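PDB 6M6S: dicer Related Helicase from Caenorhabditis elegans, which probably couples ATP hydrolysis to RNA unwinding as a RIG-I-like helicase, its C-terminal domain binding 5'-triphosphorylated double-stranded RNA. Local coordinates for residues B[60-65]-B[79-84]; B[13-18]-B[94-99]; B[26-31]-B[120-125]; B[45-50]-B[143-148]. All coordinates share one frame; numbering follows the deposited sequence. Where two conformers were deposited one is given.

Contact 1: residues B[60-65]-B[79-84]; sequences DNQPLS and AYKIRG. With nucleotides of chain C.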
# COMPACT_ATOMS: atom_id res chain seq x y z
N ASP B 60 16.09 13.50 22.20
CA ASP B 60 16.01 12.05 22.30
C ASP B 60 15.44 11.37 21.07
O ASP B 60 15.34 10.14 21.02
CB ASP B 60 15.15 11.70 23.51
CG ASP B 60 15.83 12.07 24.81
OD1 ASP B 60 16.61 11.25 25.33
OD2 ASP B 60 15.60 13.20 25.31
N ASN B 61 15.04 12.16 20.09
CA ASN B 61 14.49 11.56 18.91
C ASN B 61 14.73 12.55 17.79
O ASN B 61 13.91 13.43 17.56
CB ASN B 61 12.98 11.30 19.10
CG ASN B 61 12.37 10.59 17.94
OD1 ASN B 61 12.64 10.91 16.79
ND2 ASN B 61 11.56 9.60 18.22
N GLN B 62 15.90 12.48 17.16
CA GLN B 62 16.28 13.46 16.12
C GLN B 62 16.21 12.84 14.75
O GLN B 62 16.95 11.90 14.49
CB GLN B 62 17.74 13.92 16.35
CG GLN B 62 18.07 14.24 17.79
CD GLN B 62 19.48 14.79 17.96
OE1 GLN B 62 20.35 14.60 17.09
NE2 GLN B 62 19.69 15.52 19.04
N PRO B 63 15.31 13.30 13.86
CA PRO B 63 15.38 12.85 12.47
C PRO B 63 16.64 13.44 11.82
O PRO B 63 16.81 14.65 11.87
CB PRO B 63 14.13 13.47 11.82
CG PRO B 63 13.22 13.89 13.06
CD PRO B 63 14.28 14.35 14.03
N LEU B 64 17.52 12.60 11.26
CA LEU B 64 18.80 13.14 10.73
C LEU B 64 18.99 12.82 9.22
O LEU B 64 18.12 13.14 8.40
CB LEU B 64 19.96 12.65 11.58
CG LEU B 64 19.95 13.02 13.07
CD1 LEU B 64 21.10 12.27 13.82
CD2 LEU B 64 20.14 14.56 13.23
N SER B 65 20.09 12.14 8.85
CA SER B 65 20.47 11.98 7.44
C SER B 65 19.51 11.11 6.63
O SER B 65 18.87 10.22 7.19
CB SER B 65 21.86 11.33 7.38
OG SER B 65 22.70 11.94 8.34
N ALA B 79 17.64 8.23 8.74
CA ALA B 79 18.22 7.75 9.98
C ALA B 79 17.88 8.73 11.10
O ALA B 79 17.65 9.92 10.85
CB ALA B 79 19.77 7.66 9.83
N TYR B 80 17.80 8.21 12.34
CA TYR B 80 17.50 9.03 13.50
C TYR B 80 18.56 8.77 14.55
O TYR B 80 19.25 7.72 14.51
CB TYR B 80 16.17 8.60 14.13
CG TYR B 80 14.88 9.02 13.41
CD1 TYR B 80 14.57 8.51 12.16
CD2 TYR B 80 13.97 9.87 14.04
CE1 TYR B 80 13.38 8.86 11.51
CE2 TYR B 80 12.76 10.21 13.40
CZ TYR B 80 12.50 9.71 12.16
OH TYR B 80 11.30 10.01 11.54
N LYS B 81 18.68 9.69 15.50
CA LYS B 81 19.38 9.43 16.77
C LYS B 81 18.32 9.31 17.84
O LYS B 81 17.59 10.30 18.11
CB LYS B 81 20.35 10.57 17.10
CG LYS B 81 21.35 10.24 18.19
CD LYS B 81 22.12 11.55 18.60
CE LYS B 81 23.42 11.28 19.23
NZ LYS B 81 24.36 12.46 19.05
N ILE B 82 18.17 8.11 18.41
CA ILE B 82 17.11 7.87 19.39
C ILE B 82 17.78 7.40 20.65
O ILE B 82 18.52 6.40 20.61
CB ILE B 82 16.15 6.81 18.87
CG1 ILE B 82 15.43 7.30 17.60
CG2 ILE B 82 15.13 6.40 19.98
CD1 ILE B 82 14.24 6.55 17.30
N ARG B 83 17.60 8.13 21.75
CA ARG B 83 18.23 7.83 23.02
C ARG B 83 19.76 7.68 22.82
O ARG B 83 20.40 6.78 23.37
CB ARG B 83 17.65 6.56 23.67
CG ARG B 83 16.13 6.54 23.81
CD ARG B 83 15.68 6.19 25.24
NE ARG B 83 15.33 4.78 25.48
CZ ARG B 83 14.13 4.23 25.23
NH1 ARG B 83 13.14 4.95 24.68
NH2 ARG B 83 13.91 2.94 25.52
N GLY B 84 20.32 8.58 22.00
CA GLY B 84 21.76 8.59 21.79
C GLY B 84 22.32 7.56 20.82
O GLY B 84 23.52 7.45 20.67
P C C 12 5.85 13.11 24.15
OP1 C C 12 6.43 12.74 25.47
OP2 C C 12 5.73 14.55 23.83
O5' C C 12 6.65 12.37 23.00
C5' C C 12 7.07 11.03 23.15
C4' C C 12 7.77 10.52 21.92
O4' C C 12 6.93 10.67 20.77
C3' C C 12 9.04 11.23 21.51
O3' C C 12 10.15 10.88 22.31
C2' C C 12 9.19 10.77 20.08
O2' C C 12 9.72 9.45 20.05
C1' C C 12 7.73 10.73 19.61
N1 C C 12 7.40 11.95 18.84
C2 C C 12 7.69 11.95 17.49
O2 C C 12 8.16 10.91 16.98
N3 C C 12 7.41 13.07 16.76
C4 C C 12 6.93 14.15 17.37
N4 C C 12 6.69 15.22 16.61
C5 C C 12 6.63 14.18 18.76
C6 C C 12 6.89 13.06 19.45
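The antiparallel hairpin of strands 61-69 and 75-82 is formed by N61 to S65 running against A79 to I82, within a RIG-I-like C-terminal domain. Q62 and K81 make a hydrogen-bonded pair, with Q62 N to K81 O at 2.9 Å and K81 N to Q62 O at 3.0 Å. Further along, L64 N reaches A79 O at 2.7 Å, but A79 N bonds to S65 O, so two residues face one, as in a beta bulge.

On the face carrying N61, P63 and Y80, CA of P63 sits over the Y80 ring, 3.9 Å from its centroid and 20° off the normal. N61 OD1 meets the edge of that ring at CD2, 3.2 Å away, its amide turned 81° from the ring plane; this buried oxygen has no hydrogen-bond partner in the model. The other arm of the amide, ND2, donates a weak, bent bond to O2' of cytidine 12 of RNA chain C at 2.6 Å. Y80 OH bonds to a modified base of the bound RNA.

On the reverse face, Q62 and K81 run side by side, OE1 to CD 3.8 Å. Q62 OE1 and K81 NZ both bond to S153 OG, and Q62 NE2 donates to N157. Both partners belong to helix 140-167, which covers this side; strand 33-36 packs against N61, Y80 and I82, and strands 45-48 and 85-90 flank the hairpin.

Contact 2: residues B[13-18]-B[94-99]; sequences MCSNCS and ALTFVQ. With ZN (zinc ion), chain F.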
# COMPACT_ATOMS: atom_id res chain seq x y z
N MET B 13 12.59 -5.85 1.62
CA MET B 13 13.40 -5.63 0.42
C MET B 13 13.12 -4.28 -0.16
O MET B 13 12.02 -3.77 0.01
CB MET B 13 13.03 -6.60 -0.70
CG MET B 13 12.49 -7.92 -0.26
SD MET B 13 13.87 -8.89 0.28
CE MET B 13 14.68 -9.34 -1.24
N CYS B 14 14.08 -3.77 -0.92
CA CYS B 14 13.91 -2.55 -1.72
C CYS B 14 12.85 -2.82 -2.79
O CYS B 14 12.99 -3.75 -3.60
CB CYS B 14 15.23 -2.16 -2.37
SG CYS B 14 15.07 -0.63 -3.34
N SER B 15 11.80 -2.00 -2.81
CA SER B 15 10.71 -2.20 -3.79
C SER B 15 11.19 -1.92 -5.20
O SER B 15 10.62 -2.40 -6.17
CB SER B 15 9.50 -1.32 -3.47
OG SER B 15 8.77 -1.72 -2.32
N ASN B 16 12.23 -1.11 -5.33
CA ASN B 16 12.82 -0.75 -6.61
C ASN B 16 13.78 -1.77 -7.24
O ASN B 16 13.70 -2.06 -8.45
CB ASN B 16 13.46 0.64 -6.46
CG ASN B 16 13.68 1.32 -7.78
OD1 ASN B 16 12.72 1.60 -8.52
ND2 ASN B 16 14.94 1.59 -8.10
N CYS B 17 14.70 -2.34 -6.45
CA CYS B 17 15.67 -3.29 -6.99
C CYS B 17 15.68 -4.70 -6.33
O CYS B 17 16.49 -5.52 -6.73
CB CYS B 17 17.10 -2.74 -6.92
SG CYS B 17 17.76 -2.64 -5.21
N SER B 18 14.80 -4.94 -5.34
CA SER B 18 14.73 -6.24 -4.62
C SER B 18 15.90 -6.61 -3.74
O SER B 18 16.02 -7.75 -3.35
CB SER B 18 14.48 -7.43 -5.58
OG SER B 18 13.31 -7.16 -6.31
N ALA B 94 8.89 2.30 0.57
CA ALA B 94 10.02 1.91 -0.21
C ALA B 94 10.27 0.42 -0.12
O ALA B 94 11.22 -0.05 -0.76
CB ALA B 94 11.25 2.62 0.40
N LEU B 95 9.41 -0.26 0.62
CA LEU B 95 9.60 -1.69 0.96
C LEU B 95 8.62 -2.64 0.28
O LEU B 95 7.43 -2.32 0.08
CB LEU B 95 9.45 -1.90 2.45
CG LEU B 95 10.52 -1.19 3.31
CD1 LEU B 95 10.21 -1.52 4.75
CD2 LEU B 95 11.95 -1.63 2.92
N THR B 96 9.15 -3.81 -0.06
CA THR B 96 8.31 -4.96 -0.38
C THR B 96 8.62 -5.98 0.71
O THR B 96 9.79 -6.26 1.04
CB THR B 96 8.65 -5.52 -1.74
OG1 THR B 96 8.27 -4.54 -2.73
CG2 THR B 96 7.79 -6.75 -2.07
N PHE B 97 7.58 -6.57 1.31
CA PHE B 97 7.75 -7.62 2.31
C PHE B 97 7.61 -8.97 1.64
O PHE B 97 6.66 -9.20 0.88
CB PHE B 97 6.70 -7.47 3.40
CG PHE B 97 6.80 -6.16 4.12
CD1 PHE B 97 7.60 -6.02 5.23
CD2 PHE B 97 6.09 -5.07 3.67
CE1 PHE B 97 7.68 -4.79 5.87
CE2 PHE B 97 6.18 -3.84 4.30
CZ PHE B 97 6.98 -3.74 5.44
N VAL B 98 8.60 -9.86 1.86
CA VAL B 98 8.52 -11.15 1.16
C VAL B 98 8.50 -12.28 2.18
O VAL B 98 9.37 -12.31 3.07
CB VAL B 98 9.72 -11.32 0.24
CG1 VAL B 98 9.79 -12.78 -0.27
CG2 VAL B 98 9.72 -10.24 -0.87
N GLN B 99 7.56 -13.21 2.05
CA GLN B 99 7.58 -14.44 2.85
C GLN B 99 8.15 -15.52 1.95
O GLN B 99 7.48 -16.04 1.07
CB GLN B 99 6.17 -14.83 3.32
CG GLN B 99 6.19 -15.47 4.72
CD GLN B 99 7.07 -16.73 4.78
OE1 GLN B 99 6.90 -17.64 3.97
NE2 GLN B 99 8.00 -16.77 5.73
ZN ZN F . 17.30 -0.67 -4.28
O HOH W 1 11.10 -5.65 -4.41
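Peptide planes are the flat groups that meet here: OG of S15, in the conformer given, stands over one face of the unit joining L95 to T96. M13 N approaches T96 O in the carbonyl plane, at 2.9 Å. The return bond, T96 N to M13 O, is tilted 21° from its carbonyl plane, and together they define a hydrogen-bonded antiparallel pair. Two residues on, S15 N donates to A94 O at 2.9 Å with a larger tilt of 32°, which carries the pairing past the end of strand 11-14.

Side chains add a second layer. With S15 OG turned anti to its carbonyl carbon (chi1 -71°), the hydroxyl of this conformer lies 2.9 Å from T96 OG1 in a hydrogen bond that either could donate. Beyond it, the M13 side chain, in the conformer given, crosses that of V98, M13 CG to V98 CG2 3.7 Å. A water donates to C14 O, is also hydrogen-bonded to S18 OG, and has a weak link to T96 OG1.

C14 sends its side chain off the strand to the metal, its SG 2.4 Å from zinc. C17 SG binds at 2.2 Å, and C17 N donates to C14 SG, a bond that would probably steady the thiolate. C69 and C72 complete the four-cysteine site. A zinc held by four cysteines is characteristic of RIG-I-like C-terminal domains; here both pairs are CxxC.

Contact 3: residues B[26-31]-B[120-125]; sequences YIKKVF and YISEAI. With nucleotides of chain C.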
# COMPACT_ATOMS: atom_id res chain seq x y z
N TYR B 26 13.70 -7.74 13.24
CA TYR B 26 14.57 -6.65 13.73
C TYR B 26 13.87 -5.31 13.78
O TYR B 26 14.48 -4.30 14.14
CB TYR B 26 15.87 -6.53 12.90
CG TYR B 26 16.72 -7.75 13.08
CD1 TYR B 26 17.41 -7.94 14.26
CD2 TYR B 26 16.78 -8.74 12.11
CE1 TYR B 26 18.15 -9.07 14.45
CE2 TYR B 26 17.52 -9.88 12.29
CZ TYR B 26 18.20 -10.03 13.45
OH TYR B 26 18.95 -11.17 13.63
N ILE B 27 12.60 -5.24 13.38
CA ILE B 27 11.92 -3.96 13.41
C ILE B 27 11.25 -3.85 14.77
O ILE B 27 10.55 -4.78 15.21
CB ILE B 27 10.79 -3.91 12.38
CG1 ILE B 27 11.36 -4.13 10.98
CG2 ILE B 27 10.03 -2.55 12.43
CD1 ILE B 27 12.40 -3.11 10.48
N LYS B 28 11.46 -2.73 15.46
CA LYS B 28 10.88 -2.55 16.81
C LYS B 28 10.47 -1.09 16.85
O LYS B 28 11.09 -0.25 16.15
CB LYS B 28 11.93 -2.79 17.89
CG LYS B 28 12.34 -4.27 17.92
CD LYS B 28 13.68 -4.39 18.50
CE LYS B 28 14.33 -5.67 18.04
NZ LYS B 28 13.79 -6.81 18.79
N LYS B 29 9.38 -0.77 17.58
CA LYS B 29 8.84 0.58 17.60
C LYS B 29 9.31 1.40 18.78
O LYS B 29 9.37 0.91 19.93
CB LYS B 29 7.32 0.51 17.80
CG LYS B 29 6.59 -0.30 16.80
CD LYS B 29 5.07 -0.26 17.15
CE LYS B 29 4.65 -1.20 18.24
NZ LYS B 29 3.17 -1.32 18.14
N VAL B 30 9.55 2.69 18.53
CA VAL B 30 9.76 3.63 19.60
C VAL B 30 8.72 4.73 19.40
O VAL B 30 8.85 5.55 18.48
CB VAL B 30 11.15 4.21 19.55
CG1 VAL B 30 11.34 5.21 20.71
CG2 VAL B 30 12.18 3.06 19.60
N PHE B 31 7.68 4.75 20.23
CA PHE B 31 6.60 5.73 20.06
C PHE B 31 6.15 5.89 18.60
O PHE B 31 6.13 7.00 18.01
CB PHE B 31 7.02 7.08 20.64
CG PHE B 31 7.16 7.06 22.14
CD1 PHE B 31 6.04 7.15 22.94
CD2 PHE B 31 8.41 6.96 22.73
CE1 PHE B 31 6.16 7.15 24.35
CE2 PHE B 31 8.54 6.95 24.13
CZ PHE B 31 7.41 7.05 24.94
N TYR B 120 3.80 -9.38 14.02
CA TYR B 120 3.90 -8.61 15.25
C TYR B 120 5.19 -7.78 15.32
O TYR B 120 6.29 -8.27 14.94
CB TYR B 120 3.88 -9.63 16.38
CG TYR B 120 4.30 -9.13 17.72
CD1 TYR B 120 3.46 -8.37 18.50
CD2 TYR B 120 5.54 -9.44 18.20
CE1 TYR B 120 3.86 -7.92 19.76
CE2 TYR B 120 5.95 -9.01 19.44
CZ TYR B 120 5.11 -8.24 20.22
OH TYR B 120 5.58 -7.82 21.48
N ILE B 121 5.09 -6.53 15.79
CA ILE B 121 6.26 -5.66 15.99
C ILE B 121 6.23 -5.24 17.45
O ILE B 121 5.25 -4.66 17.94
CB ILE B 121 6.19 -4.41 15.05
CG1 ILE B 121 6.22 -4.91 13.61
CG2 ILE B 121 7.40 -3.47 15.31
CD1 ILE B 121 6.09 -3.82 12.56
N SER B 122 7.31 -5.53 18.17
CA SER B 122 7.35 -5.20 19.59
C SER B 122 7.77 -3.71 19.82
O SER B 122 8.38 -3.06 18.93
CB SER B 122 8.33 -6.15 20.32
OG SER B 122 9.68 -5.88 19.92
N GLU B 123 7.46 -3.16 20.99
CA GLU B 123 8.08 -1.89 21.39
C GLU B 123 9.50 -2.12 21.87
O GLU B 123 9.75 -3.02 22.69
CB GLU B 123 7.23 -1.24 22.50
CG GLU B 123 5.79 -1.10 22.01
CD GLU B 123 4.87 -0.35 22.94
OE1 GLU B 123 5.13 -0.34 24.18
OE2 GLU B 123 3.84 0.17 22.43
N ALA B 124 10.44 -1.31 21.37
CA ALA B 124 11.85 -1.42 21.76
C ALA B 124 12.06 -1.30 23.24
O ALA B 124 11.35 -0.55 23.92
CB ALA B 124 12.67 -0.30 21.05
N ILE B 125 13.00 -2.10 23.76
CA ILE B 125 13.40 -2.02 25.16
C ILE B 125 14.88 -1.66 25.18
O ILE B 125 15.54 -1.66 24.15
CB ILE B 125 13.26 -3.39 25.88
CG1 ILE B 125 14.01 -4.50 25.12
CG2 ILE B 125 11.80 -3.79 26.02
CD1 ILE B 125 14.08 -5.81 25.93
P C C 12 5.85 13.11 24.15
OP1 C C 12 6.43 12.74 25.47
OP2 C C 12 5.73 14.55 23.83
O5' C C 12 6.65 12.37 23.00
C5' C C 12 7.07 11.03 23.15
C4' C C 12 7.77 10.52 21.92
O4' C C 12 6.93 10.67 20.77
C3' C C 12 9.04 11.23 21.51
O3' C C 12 10.15 10.88 22.31
C2' C C 12 9.19 10.77 20.08
O2' C C 12 9.72 9.45 20.05
C1' C C 12 7.73 10.73 19.61
N1 C C 12 7.40 11.95 18.84
C2 C C 12 7.69 11.95 17.49
O2 C C 12 8.16 10.91 16.98
N3 C C 12 7.41 13.07 16.76
C4 C C 12 6.93 14.15 17.37
N4 C C 12 6.69 15.22 16.61
C5 C C 12 6.63 14.18 18.76
C6 C C 12 6.89 13.06 19.45
O HOH W 2 9.58 -6.86 16.72
O HOH W 3 10.80 -8.05 18.93
O HOH W 4 3.70 -4.18 20.04
O HOH W 5 10.08 1.90 22.93
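Backbone bonds join K29 to both neighbours of E123: K29 N donates to S122 O at 2.8 Å, and A124 N to K29 O at 2.9 Å. This is one parallel bridge. Water extends it, one molecule taking the hydrogen of S122 N while donating to I27 O, and another donating to both K29 O and A124 O.

Apolar contacts centre on I121, whose CG2 lies 4.0 Å from I27 CG2 and 3.6 Å from K29 CG. The I27 and I121 side chains run alongside each other, with W111 of helix 111-117 beyond. V30 CG2 meets A124 CB at 3.7 Å on another flank. Next to the bridge, F31 turns a ring face to the RNA, with CG 3.5 Å from C4' of cytidine 12 of RNA chain C.

The charged ends find their partners outside the two segments. A bend at chi3 of K29 (-81°) lays CE against I121 O, 3.5 Å away, and its NZ makes a salt bridge with E115; E123 OE2, at 4.6 Å from K29 NZ, is too far for one. K28 NZ pairs with D128. An alanine in place of K29 would probably leave E115 without its charged mate and uncover the CG2 flank of I121.

Main-chain bonds thus set the alignment of the two segments, while lysine charges tie the short strand pair to the adjoining helices.

Contact 4: residues B[45-50]-B[143-148]; sequences LHVESK and IEKKIV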
# COMPACT_ATOMS: atom_id res chain seq x y z
N LEU B 45 22.93 0.28 3.32
CA LEU B 45 22.40 1.64 3.23
C LEU B 45 23.51 2.65 2.96
O LEU B 45 24.58 2.61 3.61
CB LEU B 45 21.71 2.05 4.51
CG LEU B 45 20.56 1.14 4.94
CD1 LEU B 45 20.11 1.51 6.30
CD2 LEU B 45 19.36 1.30 3.92
N HIS B 46 23.26 3.60 2.06
CA HIS B 46 24.11 4.79 2.03
C HIS B 46 23.46 5.89 2.89
O HIS B 46 22.21 6.05 2.92
CB HIS B 46 24.27 5.40 0.60
CG HIS B 46 24.95 4.49 -0.40
ND1 HIS B 46 26.33 4.34 -0.45
CD2 HIS B 46 24.45 3.72 -1.40
CE1 HIS B 46 26.63 3.49 -1.42
NE2 HIS B 46 25.51 3.10 -2.02
N VAL B 47 24.30 6.68 3.55
CA VAL B 47 23.83 7.71 4.46
C VAL B 47 24.22 9.03 3.84
O VAL B 47 25.42 9.27 3.60
CB VAL B 47 24.48 7.50 5.87
CG1 VAL B 47 24.17 8.67 6.78
CG2 VAL B 47 24.08 6.14 6.48
N GLU B 48 23.23 9.89 3.56
CA GLU B 48 23.45 11.11 2.81
C GLU B 48 22.93 12.33 3.62
O GLU B 48 21.75 12.33 3.99
CB GLU B 48 22.79 11.04 1.44
CG GLU B 48 23.10 12.25 0.57
CD GLU B 48 24.47 12.16 -0.18
OE1 GLU B 48 25.20 11.13 -0.09
OE2 GLU B 48 24.81 13.13 -0.88
N SER B 49 23.77 13.33 3.90
CA SER B 49 23.29 14.47 4.69
C SER B 49 22.13 15.20 4.00
O SER B 49 22.10 15.31 2.79
CB SER B 49 24.45 15.45 4.90
OG SER B 49 23.96 16.66 5.48
N LYS B 50 21.16 15.71 4.76
CA LYS B 50 20.06 16.47 4.13
C LYS B 50 20.33 17.97 3.91
O LYS B 50 19.65 18.63 3.09
CB LYS B 50 18.75 16.32 4.92
CG LYS B 50 18.02 15.03 4.64
CD LYS B 50 16.63 15.02 5.25
CE LYS B 50 15.70 16.00 4.56
NZ LYS B 50 14.33 15.93 5.15
N ILE B 143 32.47 4.04 9.58
CA ILE B 143 32.89 5.29 10.21
C ILE B 143 32.50 6.49 9.36
O ILE B 143 32.06 7.55 9.89
CB ILE B 143 34.42 5.32 10.55
CG1 ILE B 143 34.61 4.43 11.74
CG2 ILE B 143 34.83 6.69 10.96
CD1 ILE B 143 33.99 5.03 12.93
N GLU B 144 32.59 6.33 8.04
CA GLU B 144 32.23 7.42 7.15
C GLU B 144 30.73 7.72 7.29
O GLU B 144 30.38 8.90 7.26
CB GLU B 144 32.51 7.08 5.72
CG GLU B 144 34.01 6.91 5.47
CD GLU B 144 34.32 6.86 4.00
OE1 GLU B 144 33.59 6.14 3.27
OE2 GLU B 144 35.28 7.54 3.58
N LYS B 145 29.90 6.69 7.48
CA LYS B 145 28.47 6.94 7.74
C LYS B 145 28.28 7.63 9.09
O LYS B 145 27.43 8.53 9.26
CB LYS B 145 27.72 5.60 7.75
CG LYS B 145 27.74 4.83 6.45
CD LYS B 145 27.19 3.41 6.75
CE LYS B 145 27.64 2.39 5.71
NZ LYS B 145 26.94 2.51 4.44
N LYS B 146 29.00 7.18 10.09
CA LYS B 146 28.86 7.76 11.44
C LYS B 146 29.22 9.25 11.40
O LYS B 146 28.61 10.04 12.12
CB LYS B 146 29.76 7.05 12.45
CG LYS B 146 29.41 7.34 13.94
CD LYS B 146 30.48 6.73 14.89
CE LYS B 146 30.69 7.54 16.17
NZ LYS B 146 31.59 8.78 16.03
N ILE B 147 30.24 9.62 10.61
CA ILE B 147 30.66 11.01 10.51
C ILE B 147 29.56 11.91 9.94
O ILE B 147 29.37 13.00 10.47
CB ILE B 147 31.95 11.13 9.72
CG1 ILE B 147 33.06 10.58 10.61
CG2 ILE B 147 32.27 12.60 9.36
CD1 ILE B 147 34.38 10.32 9.85
N VAL B 148 28.83 11.40 8.93
CA VAL B 148 27.73 12.10 8.31
C VAL B 148 26.65 12.28 9.36
O VAL B 148 26.12 13.40 9.51
CB VAL B 148 27.19 11.39 7.05
CG1 VAL B 148 25.88 12.02 6.54
CG2 VAL B 148 28.18 11.45 5.90
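V47 and V148 form the close part of this contact, their side chains sliding past each other in opposite directions with the two CG1 atoms 3.8 Å apart. The other branch of V47, CG2, lies 3.9 Å from CG of K145, so the valine fills the groove between two side chains one helical turn apart. CG1 of V148 also reaches the backbone at S49 N, 3.6 Å away.

The same lysine stretches past V47 to the strand's start. A bend at chi4 (-75°) turns its NZ onto L45 O, nearly along the C=O axis. The modelled distance of 2.5 Å from K145 NZ to L45 O is very short, so its exact value is doubtful. W42 O accepts a second bond from that nitrogen, and two carbonyl oxygens thus share one ammonium group. A leucine in place of K145 would probably leave both oxygens without this donor and the strand's start less firmly joined to the helix.

The opposite side of the strand takes little part. H46 and E48 point away from the helix; H46 stacks on F70 and bonds to its carbonyl oxygen through NE2, whereas E48 is exposed and has a weak, long ion pair with R51.

Helix 140-167 thus runs beside strand 45-48, an edge strand of its sheet, with segment axes 8.1 Å apart and directions differing by 34°. S65 of the adjacent strand 61-69 touches both V47 and V148.

How the contacts relate
From the N terminus the chain first passes 13-18, then 26-31 and 45-50, before 60-65 turns back on 79-84 in contact 1, the shortest closure. The three earlier segments then find their partners in the same order: 94-99 closes contact 2, 120-125 closes contact 3 and 143-148 closes contact 4. These three long loops cross one another, and contact 1 lies within all of them. Contact 2 pairs two strands of the sheet that supplies two of the four zinc cysteines, contact 3 builds a small mixed sheet, and contact 4 brings the C-terminal helix to the sheet of contact 1. Contacts 1 and 4 meet through S65, and contact 1 touches contact 3 where I82 packs on V30.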